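Local structure of succinate-semialdehyde dehydrogenase (4OGD) at residues L320-D323 with H324-L328; A348-T351 with K352-I356. The protein probably catalyses the oxidation of succinic semialdehyde to succinate with NADP+ as cofactor, as a member of the aldehyde dehydrogenase family. One frame throughout, in Å; residues are numbered along the deposited sequence.

Contact 1 of 2, residues L320-D323 with H324-L328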
loop_
_atom_site.group_PDB
_atom_site.type_symbol
_atom_site.label_atom_id
_atom_site.label_comp_id
_atom_site.label_asym_id
_atom_site.label_seq_id
_atom_site.Cartn_x
_atom_site.Cartn_y
_atom_site.Cartn_z
ATOM N N LEU A 320 35.929 -5.135 -2.683
ATOM C CA LEU A 320 35.504 -3.974 -3.463
ATOM C C LEU A 320 35.780 -2.684 -2.698
ATOM O O LEU A 320 36.254 -1.704 -3.272
ATOM C CB LEU A 320 34.014 -4.075 -3.806
ATOM C CG LEU A 320 33.477 -2.983 -4.738
ATOM C CD1 LEU A 320 34.136 -3.087 -6.109
ATOM C CD2 LEU A 320 31.960 -3.049 -4.863
ATOM N N ALA A 321 35.481 -2.688 -1.403
ATOM C CA ALA A 321 35.725 -1.519 -0.564
ATOM C C ALA A 321 37.198 -1.129 -0.570
ATOM O O ALA A 321 37.535 0.041 -0.730
ATOM C CB ALA A 321 35.259 -1.774 0.863
ATOM N N LEU A 322 38.066 -2.116 -0.371
ATOM C CA LEU A 322 39.501 -1.862 -0.305
ATOM C C LEU A 322 40.078 -1.485 -1.667
ATOM O O LEU A 322 40.966 -0.628 -1.753
ATOM C CB LEU A 322 40.230 -3.081 0.265
ATOM C CG LEU A 322 39.724 -3.527 1.637
ATOM C CD1 LEU A 322 40.451 -4.781 2.108
ATOM C CD2 LEU A 322 39.861 -2.408 2.667
ATOM N N ASP A 323 39.571 -2.120 -2.722
ATOM C CA ASP A 323 40.025 -1.824 -4.078
ATOM C C ASP A 323 39.682 -0.392 -4.476
ATOM O O ASP A 323 40.316 0.184 -5.362
ATOM C CB ASP A 323 39.430 -2.811 -5.089
ATOM C CG ASP A 323 40.066 -4.191 -5.012
ATOM O OD1 ASP A 323 41.013 -4.380 -4.223
ATOM O OD2 ASP A 323 39.619 -5.087 -5.759
ATOM N N HIS A 324 38.682 0.184 -3.817
ATOM C CA HIS A 324 38.280 1.554 -4.104
ATOM C C HIS A 324 38.727 2.552 -3.041
ATOM O O HIS A 324 38.193 3.660 -2.963
ATOM C CB HIS A 324 36.770 1.633 -4.341
ATOM C CG HIS A 324 36.348 1.076 -5.662
ATOM N ND1 HIS A 324 36.107 1.874 -6.764
ATOM C CD2 HIS A 324 36.148 -0.198 -6.072
ATOM C CE1 HIS A 324 35.764 1.114 -7.787
ATOM N NE2 HIS A 324 35.782 -0.150 -7.395
ATOM N N GLY A 325 39.693 2.151 -2.217
ATOM C CA GLY A 325 40.397 3.078 -1.343
ATOM C C GLY A 325 40.039 3.102 0.134
ATOM O O GLY A 325 40.524 3.956 0.875
ATOM N N ALA A 326 39.195 2.176 0.576
ATOM C CA ALA A 326 38.824 2.128 1.982
ATOM C C ALA A 326 39.973 1.583 2.823
ATOM O O ALA A 326 40.863 0.900 2.308
ATOM C CB ALA A 326 37.570 1.276 2.177
ATOM N N GLU A 327 39.944 1.874 4.118
ATOM C CA GLU A 327 40.976 1.396 5.029
ATOM C C GLU A 327 40.524 0.137 5.759
ATOM O O GLU A 327 39.425 0.103 6.320
ATOM C CB GLU A 327 41.341 2.480 6.052
ATOM C CG GLU A 327 42.336 1.997 7.106
ATOM C CD GLU A 327 42.614 3.023 8.188
ATOM O OE1 GLU A 327 41.938 4.077 8.222
ATOM O OE2 GLU A 327 43.520 2.775 9.013
ATOM N N LEU A 328 41.367 -0.897 5.750
ATOM C CA LEU A 328 41.110 -2.085 6.560
ATOM C C LEU A 328 41.572 -1.821 7.983
ATOM O O LEU A 328 42.772 -1.775 8.266
ATOM C CB LEU A 328 41.799 -3.327 5.986
ATOM C CG LEU A 328 41.486 -4.642 6.719
ATOM C CD1 LEU A 328 39.998 -4.969 6.665
ATOM C CD2 LEU A 328 42.288 -5.797 6.147
#
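Ala321 and Leu322 meet Gly325 and Ala326 in a Schellman motif, a local surface contact that ends helix 308-323 and leads the chain into strand 327-330, the outermost strand, within this chain, of a mixed sheet. Gly325, with positive phi, is the C-prime residue. Gly325 N bonds Leu322 O at 3.1 Å, while Ala326 N closes the wider loop on Ala321 O at 3.0 Å. Ala321 O also takes a longer bond from His324 N (3.3 Å), so two backbone N-H groups, those of His324 and Ala326, reach this one oxygen from opposite faces of its carbonyl plane. The methyl groups Ala321 CB and Ala326 CB lie 4.0 Å apart. Leu322 CD2 reaches forward past the turn to rest 4.0 Å from Leu328 CB. Asp323 turns its carboxylate back along the helix, where OD2 forms a salt bridge with Lys319. The Leu320 and His324 side chains cross. Leu320 CG stands anti to its own N (chi1 -174°), which brings CD1 to 3.5 Å from His324 CD2; the imidazole edge at that CD2 also faces Leu320 O in the ring plane, 3.2 Å away.

Contact 2 of 2, residues A348-T351 with K352-I356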
loop_
_atom_site.group_PDB
_atom_site.type_symbol
_atom_site.label_atom_id
_atom_site.label_comp_id
_atom_site.label_asym_id
_atom_site.label_seq_id
_atom_site.Cartn_x
_atom_site.Cartn_y
_atom_site.Cartn_z
ATOM N N ALA A 348 36.979 1.571 7.180
ATOM C CA ALA A 348 36.734 2.996 7.337
ATOM C C ALA A 348 37.217 3.697 6.074
ATOM O O ALA A 348 37.584 3.040 5.098
ATOM C CB ALA A 348 37.451 3.528 8.574
ATOM N N GLY A 349 37.206 5.025 6.079
ATOM C CA GLY A 349 37.657 5.785 4.927
ATOM C C GLY A 349 36.870 5.573 3.642
ATOM O O GLY A 349 37.435 5.650 2.549
ATOM N N LEU A 350 35.571 5.303 3.757
ATOM C CA LEU A 350 34.726 5.225 2.575
ATOM C C LEU A 350 34.428 6.632 2.059
ATOM O O LEU A 350 33.963 7.489 2.809
ATOM C CB LEU A 350 33.412 4.497 2.887
ATOM C CG LEU A 350 33.517 2.998 3.202
ATOM C CD1 LEU A 350 32.259 2.513 3.914
ATOM C CD2 LEU A 350 33.745 2.181 1.939
ATOM N N THR A 351 34.704 6.861 0.779
ATOM C CA THR A 351 34.323 8.104 0.121
ATOM C C THR A 351 33.138 7.841 -0.803
ATOM O O THR A 351 32.809 6.688 -1.093
ATOM C CB THR A 351 35.502 8.706 -0.682
ATOM O OG1 THR A 351 35.897 7.798 -1.718
ATOM C CG2 THR A 351 36.682 8.955 0.229
ATOM N N LYS A 352 32.506 8.907 -1.275
ATOM C CA LYS A 352 31.275 8.767 -2.053
ATOM C C LYS A 352 31.450 8.058 -3.391
ATOM O O LYS A 352 30.494 7.498 -3.933
ATOM C CB LYS A 352 30.619 10.123 -2.259
ATOM C CG LYS A 352 30.049 10.701 -0.995
ATOM C CD LYS A 352 29.419 12.040 -1.281
ATOM C CE LYS A 352 28.939 12.699 -0.018
ATOM N NZ LYS A 352 28.380 14.049 -0.321
ATOM N N ASP A 353 32.667 8.078 -3.922
ATOM C CA ASP A 353 32.948 7.410 -5.186
ATOM C C ASP A 353 33.271 5.937 -4.980
ATOM O O ASP A 353 33.475 5.199 -5.944
ATOM C CB ASP A 353 34.098 8.109 -5.904
ATOM C CG ASP A 353 35.150 8.609 -4.946
ATOM O OD1 ASP A 353 35.541 9.792 -5.063
ATOM O OD2 ASP A 353 35.574 7.826 -4.068
ATOM N N ASN A 354 33.310 5.517 -3.715
ATOM C CA ASN A 354 33.484 4.109 -3.369
ATOM C C ASN A 354 32.101 3.468 -3.333
ATOM O O ASN A 354 31.239 3.913 -2.583
ATOM C CB ASN A 354 34.167 3.997 -2.001
ATOM C CG ASN A 354 34.622 2.583 -1.675
ATOM O OD1 ASN A 354 33.927 1.611 -1.960
ATOM N ND2 ASN A 354 35.795 2.468 -1.060
ATOM N N PRO A 355 31.876 2.433 -4.154
ATOM C CA PRO A 355 30.543 1.823 -4.242
ATOM C C PRO A 355 30.008 1.378 -2.882
ATOM O O PRO A 355 28.804 1.483 -2.632
ATOM C CB PRO A 355 30.781 0.603 -5.130
ATOM C CG PRO A 355 31.950 0.980 -5.968
ATOM C CD PRO A 355 32.835 1.808 -5.083
ATOM N N ILE A 356 30.896 0.908 -2.013
ATOM C CA ILE A 356 30.490 0.394 -0.705
ATOM C C ILE A 356 29.948 1.503 0.233
ATOM O O ILE A 356 29.212 1.221 1.182
ATOM C CB ILE A 356 31.633 -0.465 -0.078
ATOM C CG1 ILE A 356 31.899 -1.691 -0.960
ATOM C CG2 ILE A 356 31.305 -0.914 1.340
ATOM C CD1 ILE A 356 30.668 -2.591 -1.166
HETATM O O HOH W 1 37.009 4.993 -0.172
#
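Thr351 and Asp353 turn their polar ends toward each other across a tight bend of the chain, and Leu350 packs its CD2 methyl against the side-chain amide of Asn354. Thr351 OG1 donates to Asp353 OD2 in a very short contact of 2.4 Å, a length to be treated as doubtful. Both groups occupy the position between backbone N and carbonyl carbon (chi1 62° for Thr351, 36° for Asp353), which points hydroxyl and carboxylate at one another across Lys352. Asn354 N closes a type I beta turn on Thr351 O at 2.9 Å, in the loop that joins strand 345-348 to strand 365-371. Asn354 then begins an Asx turn: its OD1 accepts from Ile356 N at 3.1 Å, at the start of the 3-10 segment, and this bond helps fix the rotation of the amide. With OD1 so held, Asn354 ND2 points the other way, to a water at 2.9 Å and to Ala321 O of the neighbouring helix end. That water also donates to Gly349 O and accepts from Thr351 N, so it bridges the two limbs of the loop through three bonds. Leu350 CD2 stands over the plane of the Asn354 amide, 3.6 Å from ND2 and almost as near to CG. Leu350 CD2 also meets Ile356 CB at 3.9 Å, and Ile356 in turn packs on Gln317, Leu320 and Ala321 of helix 308-323.

Contact 1 lies at the surface and contact 2 is partly buried, their centres about 8 Å apart. Both flank the antiparallel pair of strands 327-330 and 345-348: contact 1 leads into the first, contact 2 leaves the second, and Glu327 N with Ala348 O (2.8 Å, a probable hydrogen bond) joins them. A second tie is the probable hydrogen bond from Asn354 ND2 to Ala321 O, 3.0 Å, which links the buried amide of one turn to the helix end of the other. Their chemistry differs: 320-328 relies mainly on backbone bonds capping a helix, whereas 348-356 has one backbone turn bond supplemented by side-chain amide, hydroxyl and carboxylate groups and a bound water.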